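Local coordinates for protein tyrosyl-tRNA synthetase (Pyrococcus horikoshii, PDB 2CYC) that probably attaches tyrosine to tRNA(Tyr) in two steps, activating the amino acid with ATP to Tyr-AMP and then transferring it to the acceptor end, at residues T142-R145 with V146-I150; K360-E363 with P364-M368; N23-H26 with L27-G31; R69-A73 with D74-W78. One frame throughout, in Å; residues are numbered along the deposited sequence.

Contact 1: T142-R145 with V146-I150; sequences TLSR and VMRSI
V146 starts the first turn of helix 143-148 by giving its N-H to the N-cap residue T142, V146 N to T142 O at 3.0 Å. Its CG2 rests on the same T142 O, while the side chain packs on L166 and M170 of helix 164-178 and on F163 of the second subunit. M147 N follows with a straighter bond to L143 O, 2.8 Å. CG of M147 anti to the carbonyl carbon (chi1 -72°) and the extended chain beyond (chi2 172°) put SD 3.9 Å from CG of L143; M147 also touches M157 of its own chain, L143 that of the second subunit. R148 N binds S144 O, and the R148 side chain then folds back over the turn, bent at chi3 (-74°), which lays one guanidinium face over S144 O and CA of R145. A water in the plane of that group, at its edge, lies 2.9 Å from OG1 of T142 and weakly accepts from NH2 of R148. At S149, OG donates to V146 O at 2.8 Å, and the N-H goes to the same oxygen. R145 lies across R148 at about a right angle, but its NH1 forms a salt bridge with E199. The two like charges are probably tolerable, one offset by a carboxylate, the other lying against a carbonyl oxygen not bonded to it and beside a weakly bound water.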
loop_
_atom_site.group_PDB
_atom_site.type_symbol
_atom_site.label_atom_id
_atom_site.label_comp_id
_atom_site.label_asym_id
_atom_site.label_seq_id
_atom_site.Cartn_x
_atom_site.Cartn_y
_atom_site.Cartn_z
ATOM N N THR A 142 -1.345 -1.915 -12.137
ATOM C CA THR A 142 -1.251 -3.333 -11.833
ATOM C C THR A 142 -0.063 -3.635 -10.944
ATOM O O THR A 142 0.913 -2.882 -10.898
ATOM C CB THR A 142 -1.092 -4.172 -13.104
ATOM O OG1 THR A 142 0.151 -3.843 -13.733
ATOM C CG2 THR A 142 -2.252 -3.907 -14.070
ATOM N N LEU A 143 -0.159 -4.749 -10.232
ATOM C CA LEU A 143 0.913 -5.195 -9.364
ATOM C C LEU A 143 2.179 -5.349 -10.201
ATOM O O LEU A 143 3.258 -4.901 -9.809
ATOM C CB LEU A 143 0.540 -6.545 -8.737
ATOM C CG LEU A 143 1.647 -7.306 -8.011
ATOM C CD1 LEU A 143 2.233 -6.437 -6.895
ATOM C CD2 LEU A 143 1.081 -8.603 -7.447
ATOM N N SER A 144 2.038 -5.976 -11.365
ATOM C CA SER A 144 3.177 -6.202 -12.252
ATOM C C SER A 144 3.850 -4.884 -12.620
ATOM O O SER A 144 5.073 -4.800 -12.683
ATOM C CB SER A 144 2.723 -6.929 -13.526
ATOM O OG SER A 144 1.879 -6.107 -14.309
ATOM N N ARG A 145 3.044 -3.858 -12.861
ATOM C CA ARG A 145 3.567 -2.548 -13.212
ATOM C C ARG A 145 4.358 -1.976 -12.025
ATOM O O ARG A 145 5.457 -1.461 -12.193
ATOM C CB ARG A 145 2.406 -1.621 -13.595
ATOM C CG ARG A 145 2.827 -0.282 -14.148
ATOM C CD ARG A 145 3.741 -0.437 -15.358
ATOM N NE ARG A 145 4.179 0.851 -15.901
ATOM C CZ ARG A 145 3.416 1.672 -16.620
ATOM N NH1 ARG A 145 2.154 1.350 -16.899
ATOM N NH2 ARG A 145 3.915 2.820 -17.057
ATOM N N VAL A 146 3.809 -2.089 -10.821
ATOM C CA VAL A 146 4.504 -1.580 -9.646
ATOM C C VAL A 146 5.819 -2.332 -9.460
ATOM O O VAL A 146 6.849 -1.732 -9.155
ATOM C CB VAL A 146 3.667 -1.752 -8.356
ATOM C CG1 VAL A 146 4.477 -1.260 -7.147
ATOM C CG2 VAL A 146 2.345 -0.987 -8.483
ATOM N N MET A 147 5.780 -3.650 -9.638
ATOM C CA MET A 147 6.976 -4.472 -9.487
ATOM C C MET A 147 8.074 -3.983 -10.424
ATOM O O MET A 147 9.244 -3.962 -10.057
ATOM C CB MET A 147 6.655 -5.937 -9.788
ATOM C CG MET A 147 5.821 -6.610 -8.718
ATOM S SD MET A 147 5.262 -8.260 -9.213
ATOM C CE MET A 147 6.774 -9.180 -9.063
ATOM N N ARG A 148 7.680 -3.580 -11.630
ATOM C CA ARG A 148 8.627 -3.093 -12.629
ATOM C C ARG A 148 9.168 -1.703 -12.321
ATOM O O ARG A 148 10.194 -1.308 -12.865
ATOM C CB ARG A 148 7.979 -3.058 -14.021
ATOM C CG ARG A 148 7.819 -4.423 -14.693
ATOM C CD ARG A 148 7.463 -4.279 -16.179
ATOM N NE ARG A 148 6.079 -3.859 -16.405
ATOM C CZ ARG A 148 5.021 -4.656 -16.260
ATOM N NH1 ARG A 148 5.188 -5.921 -15.891
ATOM N NH2 ARG A 148 3.794 -4.191 -16.478
ATOM N N SER A 149 8.489 -0.964 -11.449
ATOM C CA SER A 149 8.912 0.401 -11.134
ATOM C C SER A 149 9.803 0.476 -9.897
ATOM O O SER A 149 10.215 1.554 -9.473
ATOM C CB SER A 149 7.677 1.279 -10.932
ATOM O OG SER A 149 7.098 1.041 -9.656
ATOM N N ILE A 150 10.102 -0.692 -9.340
ATOM C CA ILE A 150 10.916 -0.833 -8.141
ATOM C C ILE A 150 12.347 -0.282 -8.291
ATOM O O ILE A 150 13.011 0.051 -7.304
ATOM C CB ILE A 150 10.941 -2.331 -7.727
ATOM C CG1 ILE A 150 10.723 -2.444 -6.226
ATOM C CG2 ILE A 150 12.231 -2.999 -8.166
ATOM C CD1 ILE A 150 9.346 -1.974 -5.796
HETATM O O HOH W 1 0.703 -4.506 -16.478
#

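Contact 2: K360-E363 with P364-M368; sequences KHPE and PLELM
P364 wedges its ring into the turn that opens helix 363-370, its CD 3.2 Å from O of H361 and its CG leaning the same way. This is the close-packed part of the contact. A proline fits in the first turn because it has no N-H to offer, and here none is needed, since the firm bond back is L367 N to E363 O, 2.9 Å long and nearly straight at 164°, that from E366 N to P362 O being less certain. A water joins the two halves beside the ring, donating to H361 O at 2.7 Å and accepting from L365 N at 3.1 Å. Replacing P364 by a glycine would probably open a gap beside F358 and let the turn after H361 flex, because the ring that fills it and fixes the backbone would be gone. The other flank is looser and faces solvent. E366 runs alongside P362, pointing the same way, and its carboxylate carbon CD stands 4.1 Å from CB of P362. E363 bends at its second torsion (chi2 66°), which folds its carboxylate back beside the P364 ring, OE1 3.8 Å from CD. The E363 and E366 carboxylates come within 4.7 Å (OE2 to OE1) without touching, a proximity likely to be slightly unfavourable. H361, just past the end of helix 352-360, stacks on Y357, while P364 and L365 pack on F358 of that same helix. Farther along, L367 and M368 lean on helix 87-108, and L365 and M368 meet Y45.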
loop_
_atom_site.group_PDB
_atom_site.type_symbol
_atom_site.label_atom_id
_atom_site.label_comp_id
_atom_site.label_asym_id
_atom_site.label_seq_id
_atom_site.Cartn_x
_atom_site.Cartn_y
_atom_site.Cartn_z
ATOM N N LYS A 360 31.794 27.010 9.292
ATOM C CA LYS A 360 31.314 27.922 10.326
ATOM C C LYS A 360 30.222 27.286 11.181
ATOM O O LYS A 360 30.094 27.591 12.371
ATOM C CB LYS A 360 30.770 29.209 9.683
ATOM C CG LYS A 360 30.152 30.197 10.673
ATOM C CD LYS A 360 29.616 31.451 9.980
ATOM C CE LYS A 360 28.841 32.337 10.965
ATOM N NZ LYS A 360 28.404 33.631 10.372
ATOM N N HIS A 361 29.429 26.413 10.559
ATOM C CA HIS A 361 28.325 25.719 11.232
ATOM C C HIS A 361 28.637 24.219 11.131
ATOM O O HIS A 361 28.167 23.537 10.218
ATOM C CB HIS A 361 27.005 26.037 10.516
ATOM C CG HIS A 361 26.756 27.504 10.323
ATOM N ND1 HIS A 361 26.196 28.303 11.298
ATOM C CD2 HIS A 361 26.990 28.317 9.263
ATOM C CE1 HIS A 361 26.091 29.542 10.846
ATOM N NE2 HIS A 361 26.566 29.578 9.614
ATOM N N PRO A 362 29.427 23.693 12.081
ATOM C CA PRO A 362 29.856 22.293 12.154
ATOM C C PRO A 362 28.840 21.256 12.639
ATOM O O PRO A 362 29.076 20.060 12.506
ATOM C CB PRO A 362 31.061 22.369 13.083
ATOM C CG PRO A 362 30.570 23.351 14.109
ATOM C CD PRO A 362 29.902 24.438 13.265
ATOM N N GLU A 363 27.727 21.702 13.206
ATOM C CA GLU A 363 26.720 20.769 13.713
ATOM C C GLU A 363 26.299 19.729 12.665
ATOM O O GLU A 363 26.370 18.526 12.913
ATOM C CB GLU A 363 25.477 21.527 14.198
ATOM C CG GLU A 363 25.746 22.622 15.233
ATOM C CD GLU A 363 26.553 23.789 14.671
ATOM O OE1 GLU A 363 26.135 24.378 13.648
ATOM O OE2 GLU A 363 27.605 24.120 15.259
ATOM N N PRO A 364 25.874 20.187 11.474
ATOM C CA PRO A 364 25.443 19.274 10.409
ATOM C C PRO A 364 26.405 18.122 10.102
ATOM O O PRO A 364 26.008 16.956 10.110
ATOM C CB PRO A 364 25.245 20.208 9.218
ATOM C CG PRO A 364 24.761 21.480 9.871
ATOM C CD PRO A 364 25.709 21.594 11.059
ATOM N N LEU A 365 27.664 18.441 9.836
ATOM C CA LEU A 365 28.632 17.404 9.516
ATOM C C LEU A 365 28.966 16.515 10.711
ATOM O O LEU A 365 29.283 15.336 10.542
ATOM C CB LEU A 365 29.900 18.029 8.925
ATOM C CG LEU A 365 29.676 18.606 7.522
ATOM C CD1 LEU A 365 31.010 19.087 6.929
ATOM C CD2 LEU A 365 29.048 17.527 6.631
ATOM N N GLU A 366 28.894 17.070 11.917
ATOM C CA GLU A 366 29.162 16.271 13.107
ATOM C C GLU A 366 28.033 15.240 13.209
ATOM O O GLU A 366 28.275 14.063 13.473
ATOM C CB GLU A 366 29.211 17.163 14.351
ATOM C CG GLU A 366 30.322 18.206 14.273
ATOM C CD GLU A 366 30.371 19.138 15.472
ATOM O OE1 GLU A 366 29.328 19.738 15.817
ATOM O OE2 GLU A 366 31.465 19.282 16.060
ATOM N N LEU A 367 26.799 15.679 12.980
ATOM C CA LEU A 367 25.669 14.760 13.025
ATOM C C LEU A 367 25.916 13.617 12.040
ATOM O O LEU A 367 25.790 12.448 12.395
ATOM C CB LEU A 367 24.371 15.483 12.650
ATOM C CG LEU A 367 23.192 14.589 12.233
ATOM C CD1 LEU A 367 22.797 13.645 13.387
ATOM C CD2 LEU A 367 22.004 15.475 11.843
ATOM N N MET A 368 26.279 13.964 10.806
ATOM C CA MET A 368 26.534 12.964 9.768
ATOM C C MET A 368 27.612 11.951 10.140
ATOM O O MET A 368 27.461 10.759 9.870
ATOM C CB MET A 368 26.915 13.642 8.448
ATOM C CG MET A 368 25.776 14.425 7.795
ATOM S SD MET A 368 24.238 13.453 7.667
ATOM C CE MET A 368 24.596 12.376 6.229
HETATM O O HOH W 2 29.080 21.176 9.434
#

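Contact 3: N23-H26 with L27-G31; sequences NLRH and LFEIG
R25 and E29 pair one turn apart on the exposed side of helix 21-30: NE of R25 donates to OE1 of E29 at 3.1 Å in an almost straight salt bridge (174°). The acceptor lies in the guanidinium plane, at its edge, yet the donor arrives from above the carboxylate, whose plane is turned 73° from the guanidinium. A water completes the ring, accepting from R25 NH1 and donating to E29 OE1, each at 2.8 Å, and OE1 thus takes two donors. The carbonyls of N23, L24, R25 and H26 are all met by the N-H groups of L27, F28, E29 and I30. G31, the first residue to leave helical geometry, has positive phi in a Schellman motif. Beside this, CD1 of I30 sits over one face of the H26 imidazole in a CH-pi contact, 3.9 Å from the ring centroid; H26 reaches it with CG anti to the backbone N (chi1 176°). On the buried side L24 lies alongside F28, CD1 to CE1 3.8 Å. There L24 and F28 pack on helix 3-11, against V10, I3 and R6, while L27 lies on L216 and V219, which places the helix between helix 3-11 and strand 214-223 of the main sheet.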
loop_
_atom_site.group_PDB
_atom_site.type_symbol
_atom_site.label_atom_id
_atom_site.label_comp_id
_atom_site.label_asym_id
_atom_site.label_seq_id
_atom_site.Cartn_x
_atom_site.Cartn_y
_atom_site.Cartn_z
ATOM N N ASN A 23 2.956 19.359 -23.804
ATOM C CA ASN A 23 2.106 19.575 -22.636
ATOM C C ASN A 23 2.633 20.751 -21.810
ATOM O O ASN A 23 1.857 21.521 -21.236
ATOM C CB ASN A 23 2.026 18.314 -21.768
ATOM C CG ASN A 23 0.983 18.442 -20.661
ATOM O OD1 ASN A 23 1.183 17.971 -19.538
ATOM N ND2 ASN A 23 -0.140 19.076 -20.980
ATOM N N LEU A 24 3.954 20.895 -21.767
ATOM C CA LEU A 24 4.581 21.987 -21.031
ATOM C C LEU A 24 4.124 23.320 -21.609
ATOM O O LEU A 24 3.741 24.236 -20.875
ATOM C CB LEU A 24 6.110 21.880 -21.129
ATOM C CG LEU A 24 6.929 23.053 -20.573
ATOM C CD1 LEU A 24 6.803 23.117 -19.046
ATOM C CD2 LEU A 24 8.389 22.884 -20.989
ATOM N N ARG A 25 4.183 23.428 -22.933
ATOM C CA ARG A 25 3.778 24.644 -23.623
ATOM C C ARG A 25 2.300 24.906 -23.351
ATOM O O ARG A 25 1.890 26.036 -23.108
ATOM C CB ARG A 25 4.034 24.495 -25.126
ATOM C CG ARG A 25 3.518 25.653 -25.978
ATOM C CD ARG A 25 3.959 25.458 -27.415
ATOM N NE ARG A 25 3.276 26.342 -28.348
ATOM C CZ ARG A 25 3.480 26.317 -29.660
ATOM N NH1 ARG A 25 2.821 27.148 -30.449
ATOM N NH2 ARG A 25 4.348 25.454 -30.180
ATOM N N HIS A 26 1.510 23.843 -23.394
ATOM C CA HIS A 26 0.088 23.930 -23.120
ATOM C C HIS A 26 -0.115 24.522 -21.720
ATOM O O HIS A 26 -0.904 25.452 -21.540
ATOM C CB HIS A 26 -0.529 22.530 -23.206
ATOM C CG HIS A 26 -1.980 22.478 -22.842
ATOM N ND1 HIS A 26 -2.942 23.209 -23.507
ATOM C CD2 HIS A 26 -2.635 21.767 -21.894
ATOM C CE1 HIS A 26 -4.127 22.948 -22.986
ATOM N NE2 HIS A 26 -3.969 22.075 -22.006
ATOM N N LEU A 27 0.600 23.988 -20.730
ATOM C CA LEU A 27 0.469 24.502 -19.369
ATOM C C LEU A 27 0.824 25.987 -19.286
ATOM O O LEU A 27 0.152 26.744 -18.595
ATOM C CB LEU A 27 1.346 23.715 -18.391
ATOM C CG LEU A 27 1.028 22.229 -18.199
ATOM C CD1 LEU A 27 1.735 21.728 -16.944
ATOM C CD2 LEU A 27 -0.472 22.025 -18.072
ATOM N N PHE A 28 1.891 26.396 -19.972
ATOM C CA PHE A 28 2.291 27.800 -19.965
ATOM C C PHE A 28 1.197 28.663 -20.587
ATOM O O PHE A 28 0.798 29.680 -20.017
ATOM C CB PHE A 28 3.598 28.003 -20.746
ATOM C CG PHE A 28 4.848 27.670 -19.958
ATOM C CD1 PHE A 28 5.963 27.122 -20.597
ATOM C CD2 PHE A 28 4.922 27.927 -18.590
ATOM C CE1 PHE A 28 7.136 26.833 -19.886
ATOM C CE2 PHE A 28 6.092 27.645 -17.865
ATOM C CZ PHE A 28 7.200 27.096 -18.519
ATOM N N GLU A 29 0.702 28.238 -21.748
ATOM C CA GLU A 29 -0.328 28.981 -22.469
ATOM C C GLU A 29 -1.662 29.144 -21.756
ATOM O O GLU A 29 -2.242 30.230 -21.781
ATOM C CB GLU A 29 -0.565 28.356 -23.847
ATOM C CG GLU A 29 0.561 28.633 -24.835
ATOM C CD GLU A 29 0.287 28.080 -26.228
ATOM O OE1 GLU A 29 1.183 28.187 -27.104
ATOM O OE2 GLU A 29 -0.822 27.543 -26.446
ATOM N N ILE A 30 -2.148 28.085 -21.112
ATOM C CA ILE A 30 -3.435 28.161 -20.428
ATOM C C ILE A 30 -3.328 28.782 -19.045
ATOM O O ILE A 30 -4.331 28.963 -18.361
ATOM C CB ILE A 30 -4.071 26.766 -20.300
ATOM C CG1 ILE A 30 -3.226 25.900 -19.356
ATOM C CG2 ILE A 30 -4.183 26.127 -21.688
ATOM C CD1 ILE A 30 -3.647 24.451 -19.304
ATOM N N GLY A 31 -2.109 29.109 -18.637
ATOM C CA GLY A 31 -1.909 29.705 -17.329
ATOM C C GLY A 31 -2.183 28.748 -16.182
ATOM O O GLY A 31 -2.634 29.157 -15.111
HETATM O O HOH W 3 0.676 28.843 -29.773
#

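Contact 4: R69-A73 with D74-W78; sequences RVFLA and DWHSW. With TYR (tyrosine), chain C.
H76 and A73 meet at the bound tyrosine, whose ring edge is set against a face of the H76 imidazole: CE2 of the ligand stands 3.3 Å above that imidazole plane and is 3.4 Å from CD2 of H76. CB of A73 presses on the ligand's CD2 at 3.5 Å and also on ND1 of H76, at 3.4 Å. F71 completes the trio, its CE2 3.6 Å from the phenolic OH of the ligand. F71 and H76 cross at about a right angle, with CE1 of H76 near the plane of the phenyl ring at its edge; F71 gets there with CG anti to the backbone N (chi1 -172°). ND1 of H76 is buried without a polar partner, whereas NE2 has a weak bond to D175, which itself binds the tyrosine. With an alanine in place of H76, the CE2 edge of the bound ring would probably lose the imidazole face it rests on, and D175 a weak partner. The second shell is the turn itself. A73 is the centre of an inverse gamma turn closed by D74 N to L72 O at 2.9 Å. As N-cap of helix 74-79, A73 offers its O to both N and OG of S77, which approach from opposite faces of the carbonyl plane; OG is also held by I42 N. D74 is set by S122. This strand-to-helix turn at the end of a parallel strand lines the amino-acid pocket of the Rossmann-type catalytic domain of a class I synthetase.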
loop_
_atom_site.group_PDB
_atom_site.type_symbol
_atom_site.label_atom_id
_atom_site.label_comp_id
_atom_site.label_asym_id
_atom_site.label_seq_id
_atom_site.Cartn_x
_atom_site.Cartn_y
_atom_site.Cartn_z
ATOM N N ARG A 69 10.071 23.386 -5.100
ATOM C CA ARG A 69 10.012 22.725 -3.795
ATOM C C ARG A 69 10.920 21.509 -3.691
ATOM O O ARG A 69 11.006 20.710 -4.627
ATOM C CB ARG A 69 8.568 22.281 -3.508
ATOM C CG ARG A 69 8.395 21.403 -2.258
ATOM C CD ARG A 69 6.944 20.986 -2.090
ATOM N NE ARG A 69 6.054 22.146 -2.075
ATOM C CZ ARG A 69 4.731 22.083 -1.921
ATOM N NH1 ARG A 69 4.010 23.196 -1.925
ATOM N NH2 ARG A 69 4.126 20.913 -1.756
ATOM N N VAL A 70 11.595 21.381 -2.549
ATOM C CA VAL A 70 12.457 20.231 -2.268
ATOM C C VAL A 70 11.642 19.384 -1.282
ATOM O O VAL A 70 11.218 19.870 -0.230
ATOM C CB VAL A 70 13.795 20.655 -1.610
ATOM C CG1 VAL A 70 14.503 19.431 -1.014
ATOM C CG2 VAL A 70 14.690 21.338 -2.646
ATOM N N PHE A 71 11.416 18.127 -1.654
ATOM C CA PHE A 71 10.633 17.166 -0.881
ATOM C C PHE A 71 11.586 16.166 -0.211
ATOM O O PHE A 71 12.273 15.398 -0.898
ATOM C CB PHE A 71 9.687 16.447 -1.854
ATOM C CG PHE A 71 8.663 15.553 -1.203
ATOM C CD1 PHE A 71 7.550 16.094 -0.557
ATOM C CD2 PHE A 71 8.760 14.163 -1.324
ATOM C CE1 PHE A 71 6.542 15.269 -0.048
ATOM C CE2 PHE A 71 7.759 13.322 -0.817
ATOM C CZ PHE A 71 6.644 13.882 -0.179
ATOM N N LEU A 72 11.623 16.186 1.125
ATOM C CA LEU A 72 12.488 15.301 1.909
ATOM C C LEU A 72 11.667 14.043 2.213
ATOM O O LEU A 72 10.798 14.041 3.096
ATOM C CB LEU A 72 12.911 16.019 3.197
ATOM C CG LEU A 72 13.436 17.449 2.978
ATOM C CD1 LEU A 72 13.420 18.250 4.283
ATOM C CD2 LEU A 72 14.838 17.394 2.399
ATOM N N ALA A 73 11.948 12.978 1.467
ATOM C CA ALA A 73 11.197 11.722 1.576
ATOM C C ALA A 73 11.565 10.844 2.766
ATOM O O ALA A 73 12.187 9.789 2.585
ATOM C CB ALA A 73 11.354 10.934 0.268
ATOM N N ASP A 74 11.147 11.251 3.972
ATOM C CA ASP A 74 11.495 10.499 5.175
ATOM C C ASP A 74 10.913 9.090 5.301
ATOM O O ASP A 74 11.682 8.134 5.433
ATOM C CB ASP A 74 11.236 11.335 6.460
ATOM C CG ASP A 74 9.809 11.881 6.573
ATOM O OD1 ASP A 74 9.000 11.762 5.622
ATOM O OD2 ASP A 74 9.506 12.456 7.644
ATOM N N TRP A 75 9.587 8.937 5.253
ATOM C CA TRP A 75 9.000 7.596 5.359
ATOM C C TRP A 75 9.506 6.722 4.220
ATOM O O TRP A 75 9.730 5.520 4.401
ATOM C CB TRP A 75 7.465 7.635 5.308
ATOM C CG TRP A 75 6.815 8.137 6.555
ATOM C CD1 TRP A 75 7.380 8.939 7.516
ATOM C CD2 TRP A 75 5.442 7.965 6.935
ATOM N NE1 TRP A 75 6.439 9.278 8.462
ATOM C CE2 TRP A 75 5.243 8.697 8.133
ATOM C CE3 TRP A 75 4.358 7.269 6.378
ATOM C CZ2 TRP A 75 4.000 8.754 8.784
ATOM C CZ3 TRP A 75 3.116 7.325 7.024
ATOM C CH2 TRP A 75 2.952 8.064 8.217
ATOM N N HIS A 76 9.686 7.324 3.047
ATOM C CA HIS A 76 10.172 6.583 1.883
ATOM C C HIS A 76 11.548 5.995 2.194
ATOM O O HIS A 76 11.815 4.839 1.886
ATOM C CB HIS A 76 10.293 7.492 0.647
ATOM C CG HIS A 76 9.040 8.239 0.309
ATOM N ND1 HIS A 76 8.553 9.268 1.087
ATOM C CD2 HIS A 76 8.205 8.141 -0.755
ATOM C CE1 HIS A 76 7.474 9.776 0.514
ATOM N NE2 HIS A 76 7.242 9.110 -0.605
ATOM N N SER A 77 12.417 6.803 2.793
ATOM C CA SER A 77 13.767 6.366 3.145
ATOM C C SER A 77 13.716 5.290 4.224
ATOM O O SER A 77 14.536 4.374 4.240
ATOM C CB SER A 77 14.600 7.555 3.640
ATOM O OG SER A 77 14.684 8.560 2.648
ATOM N N TRP A 78 12.755 5.426 5.132
ATOM C CA TRP A 78 12.554 4.464 6.211
ATOM C C TRP A 78 12.173 3.119 5.572
ATOM O O TRP A 78 12.718 2.066 5.915
ATOM C CB TRP A 78 11.444 4.992 7.128
ATOM C CG TRP A 78 10.755 3.979 8.008
ATOM C CD1 TRP A 78 11.342 2.984 8.747
ATOM C CD2 TRP A 78 9.346 3.896 8.267
ATOM N NE1 TRP A 78 10.380 2.289 9.451
ATOM C CE2 TRP A 78 9.148 2.825 9.174
ATOM C CE3 TRP A 78 8.227 4.628 7.820
ATOM C CZ2 TRP A 78 7.872 2.459 9.644
ATOM C CZ3 TRP A 78 6.959 4.270 8.286
ATOM C CH2 TRP A 78 6.792 3.188 9.193
HETATM N N TYR C . 12.657 7.800 -5.316
HETATM C CA TYR C . 13.492 9.028 -5.151
HETATM C C TYR C . 14.972 8.660 -5.066
HETATM O O TYR C . 15.276 7.452 -4.966
HETATM C CB TYR C . 13.068 9.789 -3.885
HETATM C CG TYR C . 11.651 10.327 -3.947
HETATM C CD1 TYR C . 11.276 11.251 -4.922
HETATM C CD2 TYR C . 10.684 9.912 -3.028
HETATM C CE1 TYR C . 9.962 11.747 -4.985
HETATM C CE2 TYR C . 9.380 10.405 -3.074
HETATM C CZ TYR C . 9.022 11.316 -4.054
HETATM O OH TYR C . 7.722 11.790 -4.101
HETATM O OXT TYR C . 15.809 9.584 -5.093
#

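Along the chain the order is contact 3, contact 4, contact 1, contact 2, each closing before the next opens. Contact 4 lies nearest the centre, where strand 69-72 of the mixed sheet meets helix 74-79 and the bound tyrosine. Contact 1 is centred 21 Å from it; its S149 side chain is about 8 Å from those of Y168 and Q172, which also bind tyrosine. Both contacts touch the second subunit of the homodimer, so the pocket and the dimer interface are close neighbours. Contact 3, on helix 21-30, and contact 2, at the start of helix 363-370, sit on opposite sides of the chain's centre, 43 Å apart between centres, both away from the tyrosine pocket.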